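Local coordinates for transcriptional regulator, LacI family (Corynebacterium glutamicum, PDB 3H5T), which activates transcription of the inositol phosphate synthase gene in an inositol-dependent manner, and regulates further genes, by binding a conserved palindromic motif in promoter regions, at residues 122-127 with 148-153; 137-142 with 161-166; 89-94 with 133-138. One frame throughout, in Å; residues are numbered along the deposited sequence.

Interaction 1 of 3, residues 122-127 with 148-153; sequences QLVNNA and RARGLP
At the C-terminal end of helix 117-125, in the periplasmic-binding-protein-like α/β domain of this LacI-family regulator, the guanidinium of Arg150 grips backbone carbonyls of Val124 and Ala127. Arg150 comes from the last turn of the neighbouring helix 142-150, so the two helices are joined near their ends, a short loop ahead of strands 132-135 and 154-157, respectively. With CG anti to the backbone N (chi1 174°) and the chain extended as far as NE, the side chain reaches helix 117-125. Its NH1 donates to Val124 O at 2.6 Å, lying in the carbonyl plane on a lone pair, and to Ala127 O at 2.8 Å, where the donor is tilted from that plane. Arg150 NH2 adds a weak bond to Ala127 O, so both terminal nitrogens hold the carbonyl that follows the helix. Val124 O also accepts from the backbone N of Ala127. A positive group here would be favoured by the partial negative charge of the helix end. Helix 142-150 closes in a Schellman motif, with Gly151 at positive phi. The aliphatic part of Arg150 is flanked by two side chains: Val124 CG1 lies near CD, and Asn125 runs antiparallel alongside, its amide plane turned 60° from the guanidinium, with OD1 3.7 Å from Arg150 CB and 3.8 Å from CD.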
# COMPACT_ATOMS: atom_id res chain seq x y z
N GLN A 122 20.82 -14.04 -6.52
CA GLN A 122 20.63 -14.46 -7.91
C GLN A 122 19.36 -13.82 -8.46
O GLN A 122 19.29 -13.45 -9.63
CB GLN A 122 20.51 -15.97 -8.01
CG GLN A 122 21.82 -16.69 -7.83
CD GLN A 122 21.73 -18.15 -8.20
OE1 GLN A 122 22.73 -18.87 -8.18
NE2 GLN A 122 20.52 -18.61 -8.54
N LEU A 123 18.35 -13.70 -7.61
CA LEU A 123 17.12 -13.07 -8.03
C LEU A 123 17.43 -11.62 -8.37
O LEU A 123 17.15 -11.15 -9.48
CB LEU A 123 16.07 -13.13 -6.91
CG LEU A 123 14.77 -12.38 -7.22
CD1 LEU A 123 14.19 -12.92 -8.53
CD2 LEU A 123 13.76 -12.54 -6.09
N VAL A 124 18.04 -10.92 -7.42
CA VAL A 124 18.38 -9.51 -7.57
C VAL A 124 19.37 -9.18 -8.68
O VAL A 124 19.17 -8.20 -9.39
CB VAL A 124 18.93 -8.92 -6.26
CG1 VAL A 124 19.37 -7.47 -6.48
CG2 VAL A 124 17.85 -8.98 -5.19
N ASN A 125 20.42 -9.98 -8.84
CA ASN A 125 21.40 -9.71 -9.89
C ASN A 125 20.85 -10.02 -11.28
O ASN A 125 21.47 -9.68 -12.29
CB ASN A 125 22.70 -10.48 -9.67
CG ASN A 125 23.34 -10.18 -8.33
OD1 ASN A 125 23.22 -9.08 -7.79
ND2 ASN A 125 24.05 -11.16 -7.78
N ASN A 126 19.69 -10.67 -11.34
CA ASN A 126 19.10 -10.99 -12.64
C ASN A 126 17.89 -10.10 -12.94
O ASN A 126 17.09 -10.40 -13.82
CB ASN A 126 18.73 -12.47 -12.73
CG ASN A 126 19.95 -13.38 -12.77
OD1 ASN A 126 20.84 -13.22 -13.61
ND2 ASN A 126 20.01 -14.34 -11.85
N ALA A 127 17.77 -9.01 -12.19
CA ALA A 127 16.69 -8.05 -12.40
C ALA A 127 17.28 -7.00 -13.33
O ALA A 127 18.21 -6.28 -12.96
CB ALA A 127 16.26 -7.42 -11.06
N ARG A 148 21.90 -4.14 -1.92
CA ARG A 148 23.00 -3.30 -1.46
C ARG A 148 24.33 -3.79 -2.05
O ARG A 148 25.18 -2.99 -2.45
CB ARG A 148 23.08 -3.36 0.07
CG ARG A 148 24.12 -2.45 0.69
CD ARG A 148 24.26 -2.70 2.18
NE ARG A 148 22.98 -2.58 2.88
CZ ARG A 148 22.34 -1.44 3.04
NH1 ARG A 148 22.85 -0.31 2.56
NH2 ARG A 148 21.17 -1.41 3.67
N ALA A 149 24.48 -5.11 -2.11
CA ALA A 149 25.69 -5.73 -2.65
C ALA A 149 25.83 -5.46 -4.14
O ALA A 149 26.94 -5.48 -4.66
CB ALA A 149 25.67 -7.23 -2.39
N ARG A 150 24.71 -5.22 -4.82
CA ARG A 150 24.75 -4.94 -6.24
C ARG A 150 24.90 -3.43 -6.46
O ARG A 150 25.18 -2.97 -7.57
CB ARG A 150 23.46 -5.46 -6.91
CG ARG A 150 23.33 -5.09 -8.38
CD ARG A 150 22.08 -5.65 -9.05
NE ARG A 150 21.94 -5.10 -10.40
CZ ARG A 150 21.08 -5.53 -11.31
NH1 ARG A 150 20.25 -6.53 -11.04
NH2 ARG A 150 21.06 -4.97 -12.52
N GLY A 151 24.72 -2.66 -5.39
CA GLY A 151 24.84 -1.21 -5.50
C GLY A 151 23.74 -0.63 -6.37
O GLY A 151 23.94 0.34 -7.10
N LEU A 152 22.55 -1.23 -6.28
CA LEU A 152 21.39 -0.79 -7.05
C LEU A 152 20.67 0.36 -6.34
O LEU A 152 20.27 0.23 -5.18
CB LEU A 152 20.43 -1.97 -7.22
CG LEU A 152 19.31 -1.93 -8.28
CD1 LEU A 152 19.91 -1.79 -9.67
CD2 LEU A 152 18.49 -3.22 -8.18
N PRO A 153 20.52 1.51 -7.02
CA PRO A 153 19.83 2.64 -6.38
C PRO A 153 18.48 2.15 -5.88
O PRO A 153 17.71 1.54 -6.63
CB PRO A 153 19.69 3.65 -7.53
CG PRO A 153 20.88 3.36 -8.38
CD PRO A 153 20.92 1.84 -8.39

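Interaction 2 of 3, residues 137-142 with 161-166; sequences VAKGDP and AREEGM
The ammonium nitrogen NZ of Lys139 is shared by two partners on segment 161-166: it forms a salt bridge with Glu163 OE2 at 2.6 Å and donates a hydrogen bond to Ala161 O at 3.2 Å. Both segments are loops of the Rossmann-like subdomain of a periplasmic-binding-protein fold, one following strand 132-135 and the other strand 154-157, and the contact bridges them beyond the ends of these neighbouring parallel strands. The lysine approaches Ala161 O within the carbonyl plane, at a C=O...N angle of 159°. It meets the carboxylate quite differently, from above the Glu163 plane and 43° out of it. The two side chains approach head-on from their separate loops, and each is kinked at chi2. The bend in Lys139 (63°) turns an otherwise extended chain, and its CE passes 3.4 Å from Glu163 OE2. The other carboxylate oxygen, Glu163 OE1, is taken by a salt bridge to Arg148 of helix 142-150, so the glutamate is held between two cations, which would probably favour its charged form. Each loop carries a type II β turn, Ala138 to Asp141 and Glu163 to Met166, with a glycine at positive phi in the third position. The first turn leads into helix 142-150, where Asp141 is the N-cap. Gln219, in a loop just before helix 221-235, touches the side chains of Lys139, Ala161 and Arg162. Within 161-166 itself, the CB of Ala161 sits 3.6 Å above the Arg162 guanidinium plane.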
# COMPACT_ATOMS: atom_id res chain seq x y z
N VAL A 137 9.04 -4.71 2.74
CA VAL A 137 9.85 -5.89 2.97
C VAL A 137 10.29 -5.93 4.43
O VAL A 137 10.51 -4.90 5.06
CB VAL A 137 11.05 -5.89 2.01
CG1 VAL A 137 12.05 -6.96 2.40
CG2 VAL A 137 10.56 -6.11 0.59
N ALA A 138 10.41 -7.14 4.97
CA ALA A 138 10.80 -7.29 6.36
C ALA A 138 12.20 -6.74 6.62
O ALA A 138 13.05 -6.71 5.74
CB ALA A 138 10.75 -8.77 6.76
N LYS A 139 12.42 -6.30 7.85
CA LYS A 139 13.72 -5.81 8.23
C LYS A 139 14.55 -7.08 8.27
O LYS A 139 14.05 -8.13 8.69
CB LYS A 139 13.66 -5.15 9.61
CG LYS A 139 15.01 -4.64 10.14
CD LYS A 139 15.59 -3.53 9.27
CE LYS A 139 16.79 -2.89 9.95
NZ LYS A 139 17.34 -1.72 9.20
N GLY A 140 15.80 -7.01 7.81
CA GLY A 140 16.65 -8.19 7.82
C GLY A 140 16.41 -9.15 6.68
O GLY A 140 16.90 -10.28 6.69
N ASP A 141 15.64 -8.71 5.68
CA ASP A 141 15.35 -9.54 4.52
C ASP A 141 16.62 -9.64 3.65
O ASP A 141 17.23 -8.63 3.29
CB ASP A 141 14.21 -8.92 3.71
CG ASP A 141 13.78 -9.80 2.54
OD1 ASP A 141 12.88 -10.65 2.71
OD2 ASP A 141 14.36 -9.64 1.45
N PRO A 142 17.03 -10.87 3.31
CA PRO A 142 18.24 -11.03 2.49
C PRO A 142 18.21 -10.34 1.13
O PRO A 142 19.26 -10.11 0.53
CB PRO A 142 18.39 -12.55 2.40
CG PRO A 142 16.98 -13.03 2.44
CD PRO A 142 16.37 -12.16 3.53
N ALA A 161 12.58 0.34 7.72
CA ALA A 161 13.07 1.66 8.06
C ALA A 161 14.53 1.58 8.46
O ALA A 161 15.04 0.51 8.78
CB ALA A 161 12.26 2.22 9.24
N ARG A 162 15.19 2.73 8.42
CA ARG A 162 16.58 2.82 8.83
C ARG A 162 17.60 1.97 8.08
O ARG A 162 18.46 1.34 8.69
CB ARG A 162 16.67 2.54 10.34
CG ARG A 162 15.91 3.54 11.21
CD ARG A 162 15.89 3.13 12.68
NE ARG A 162 15.03 1.96 12.88
CZ ARG A 162 13.70 2.00 12.89
NH1 ARG A 162 13.05 3.15 12.72
NH2 ARG A 162 13.01 0.87 13.06
N GLU A 163 17.51 1.93 6.75
CA GLU A 163 18.49 1.21 5.95
C GLU A 163 19.39 2.31 5.43
O GLU A 163 18.91 3.32 4.94
CB GLU A 163 17.84 0.47 4.78
CG GLU A 163 17.21 -0.87 5.12
CD GLU A 163 18.21 -1.85 5.72
OE1 GLU A 163 19.32 -1.97 5.16
OE2 GLU A 163 17.88 -2.51 6.73
N GLU A 164 20.70 2.13 5.53
CA GLU A 164 21.62 3.15 5.06
C GLU A 164 21.63 3.28 3.53
O GLU A 164 21.62 2.28 2.82
CB GLU A 164 23.04 2.85 5.55
CG GLU A 164 24.08 3.85 5.06
CD GLU A 164 25.50 3.36 5.27
OE1 GLU A 164 25.81 2.24 4.80
OE2 GLU A 164 26.31 4.09 5.89
N GLY A 165 21.63 4.52 3.05
CA GLY A 165 21.66 4.77 1.61
C GLY A 165 20.37 4.46 0.87
O GLY A 165 20.37 4.44 -0.36
N MET A 166 19.28 4.24 1.60
CA MET A 166 18.00 3.91 0.98
C MET A 166 16.83 4.78 1.47
O MET A 166 16.21 4.46 2.49
CB MET A 166 17.67 2.42 1.24
CG MET A 166 18.46 1.39 0.42
SD MET A 166 18.04 -0.36 0.77
CE MET A 166 19.56 -1.09 0.49

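Interaction 3 of 3, residues 89-94 with 133-138; sequences VDFLAG and VIYSVA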
# COMPACT_ATOMS: atom_id res chain seq x y z
N VAL A 89 -2.28 -2.20 -5.22
CA VAL A 89 -2.58 -1.76 -6.58
C VAL A 89 -2.70 -0.23 -6.61
O VAL A 89 -2.43 0.39 -7.63
CB VAL A 89 -3.89 -2.40 -7.11
CG1 VAL A 89 -4.30 -1.76 -8.43
CG2 VAL A 89 -3.70 -3.90 -7.30
N ASP A 90 -3.10 0.37 -5.50
CA ASP A 90 -3.20 1.82 -5.46
C ASP A 90 -1.78 2.37 -5.35
O ASP A 90 -1.47 3.42 -5.91
CB ASP A 90 -4.05 2.27 -4.26
CG ASP A 90 -5.54 2.06 -4.49
OD1 ASP A 90 -6.31 2.15 -3.51
OD2 ASP A 90 -5.94 1.80 -5.65
N PHE A 91 -0.92 1.66 -4.63
CA PHE A 91 0.47 2.06 -4.48
C PHE A 91 1.12 2.04 -5.86
O PHE A 91 1.67 3.05 -6.31
CB PHE A 91 1.21 1.11 -3.55
CG PHE A 91 2.71 1.31 -3.53
CD1 PHE A 91 3.29 2.39 -2.86
CD2 PHE A 91 3.56 0.38 -4.15
CE1 PHE A 91 4.69 2.54 -2.80
CE2 PHE A 91 4.95 0.53 -4.09
CZ PHE A 91 5.52 1.61 -3.41
N LEU A 92 1.04 0.89 -6.53
CA LEU A 92 1.63 0.71 -7.86
C LEU A 92 1.10 1.70 -8.90
O LEU A 92 1.82 2.08 -9.82
CB LEU A 92 1.43 -0.74 -8.33
CG LEU A 92 2.21 -1.77 -7.49
CD1 LEU A 92 1.87 -3.18 -7.90
CD2 LEU A 92 3.70 -1.51 -7.66
N ALA A 93 -0.15 2.13 -8.76
CA ALA A 93 -0.70 3.11 -9.70
C ALA A 93 0.18 4.35 -9.52
O ALA A 93 0.54 5.03 -10.49
CB ALA A 93 -2.16 3.44 -9.36
N GLY A 94 0.52 4.62 -8.27
CA GLY A 94 1.35 5.75 -7.93
C GLY A 94 2.73 5.64 -8.53
O GLY A 94 3.26 6.62 -9.04
N VAL A 133 12.31 -0.09 -6.34
CA VAL A 133 11.45 0.44 -5.29
C VAL A 133 11.18 -0.76 -4.39
O VAL A 133 10.55 -1.72 -4.82
CB VAL A 133 10.10 0.96 -5.85
CG1 VAL A 133 9.15 1.25 -4.71
CG2 VAL A 133 10.34 2.20 -6.70
N ILE A 134 11.70 -0.73 -3.17
CA ILE A 134 11.49 -1.85 -2.28
C ILE A 134 10.16 -1.62 -1.60
O ILE A 134 9.96 -0.61 -0.92
CB ILE A 134 12.62 -1.98 -1.24
CG1 ILE A 134 13.92 -2.35 -1.97
CG2 ILE A 134 12.27 -3.05 -0.22
CD1 ILE A 134 15.16 -2.38 -1.10
N TYR A 135 9.25 -2.56 -1.81
CA TYR A 135 7.92 -2.43 -1.24
C TYR A 135 7.55 -3.35 -0.10
O TYR A 135 7.39 -4.56 -0.28
CB TYR A 135 6.88 -2.59 -2.35
CG TYR A 135 5.46 -2.49 -1.86
CD1 TYR A 135 5.02 -1.38 -1.13
CD2 TYR A 135 4.54 -3.50 -2.13
CE1 TYR A 135 3.69 -1.28 -0.68
CE2 TYR A 135 3.21 -3.42 -1.68
CZ TYR A 135 2.80 -2.31 -0.96
OH TYR A 135 1.50 -2.22 -0.54
N SER A 136 7.42 -2.77 1.08
CA SER A 136 7.01 -3.50 2.27
C SER A 136 7.75 -4.80 2.50
O SER A 136 7.16 -5.88 2.50
CB SER A 136 5.51 -3.76 2.17
OG SER A 136 5.02 -4.37 3.35
N VAL A 137 9.04 -4.71 2.74
CA VAL A 137 9.85 -5.89 2.97
C VAL A 137 10.29 -5.93 4.43
O VAL A 137 10.51 -4.90 5.06
CB VAL A 137 11.05 -5.89 2.01
CG1 VAL A 137 12.05 -6.96 2.40
CG2 VAL A 137 10.56 -6.11 0.59
N ALA A 138 10.41 -7.14 4.97
CA ALA A 138 10.80 -7.29 6.36
C ALA A 138 12.20 -6.74 6.62
O ALA A 138 13.05 -6.71 5.74
CB ALA A 138 10.75 -8.77 6.76
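The aromatic rings of Phe91 and Tyr135 carry most of this buried contact as an offset stack, their centroids 4.4 Å apart and their planes 14° from parallel. The rings overlap only in part, each over the rim of the other: Tyr135 CD1 lies above one face of Phe91, 3.5 Å from CE2, while Phe91 CD2 lies over the Tyr135 ring. In both residues CG is anti to the backbone N, which sends each ring out toward the opposing segment, and the two side chains run antiparallel alongside one another, ring over ring. The second face of Tyr135 is occupied by the CB of Ser136, 4.0 Å above the ring centre, so the phenol is sandwiched between the helix residue and its own sequence neighbour.

An aliphatic contact adjoins the stack. Val133 CG1 meets the edge of the Phe91 ring at CZ, 3.9 Å away and near the ring plane.

These residues join helix 86-98 to strand 132-135 in the three-layer α/β/α (Rossmann-like) subdomain of the periplasmic-binding-protein fold that LacI-family regulators use for effector binding. The strand lies between the parallel strands 70-75 and 154-157. Val133 and Tyr135 face helix 86-98, whereas Ile134 between them points to the other side of the sheet, onto Ile144 and Ile147 of helix 142-150. Helix 321-336 packs beside the contact, with Lys324 on Phe91 and Leu332 on Val133.

Hydrogen bonding across the two segments is absent, and polar groups of 133-138 turn to other partners. Ser136 OG bonds Gln159 NE2, and the phenol hydroxyl of Tyr135 is paired with Ser88 OG, one residue before the helical segment, which ties the far end of the ring to the same helix.

In the fold
Helix 142-150 connects interaction 1 to interaction 2, whose centres are 14 Å apart: Arg148, on the helix that supplies Arg150, reaches Glu163 and, through NH1 at 2.9 Å, probably hydrogen-bonds Glu164 O. Interactions 2 and 3 share Val137 and Ala138, where strand 132-135 runs out into its loop, and meet again where Met166 SD packs 4.0 Å from Ile134 CD1. Interactions 1 and 3 do not touch; their nearest atoms are about 6 Å apart. In LacI-family relatives the effector cleft lies between the two subdomains, and interaction 2, in loops that follow the C-terminal ends of strands 132-135 and 154-157 and beside Gln219, probably lies near that cleft.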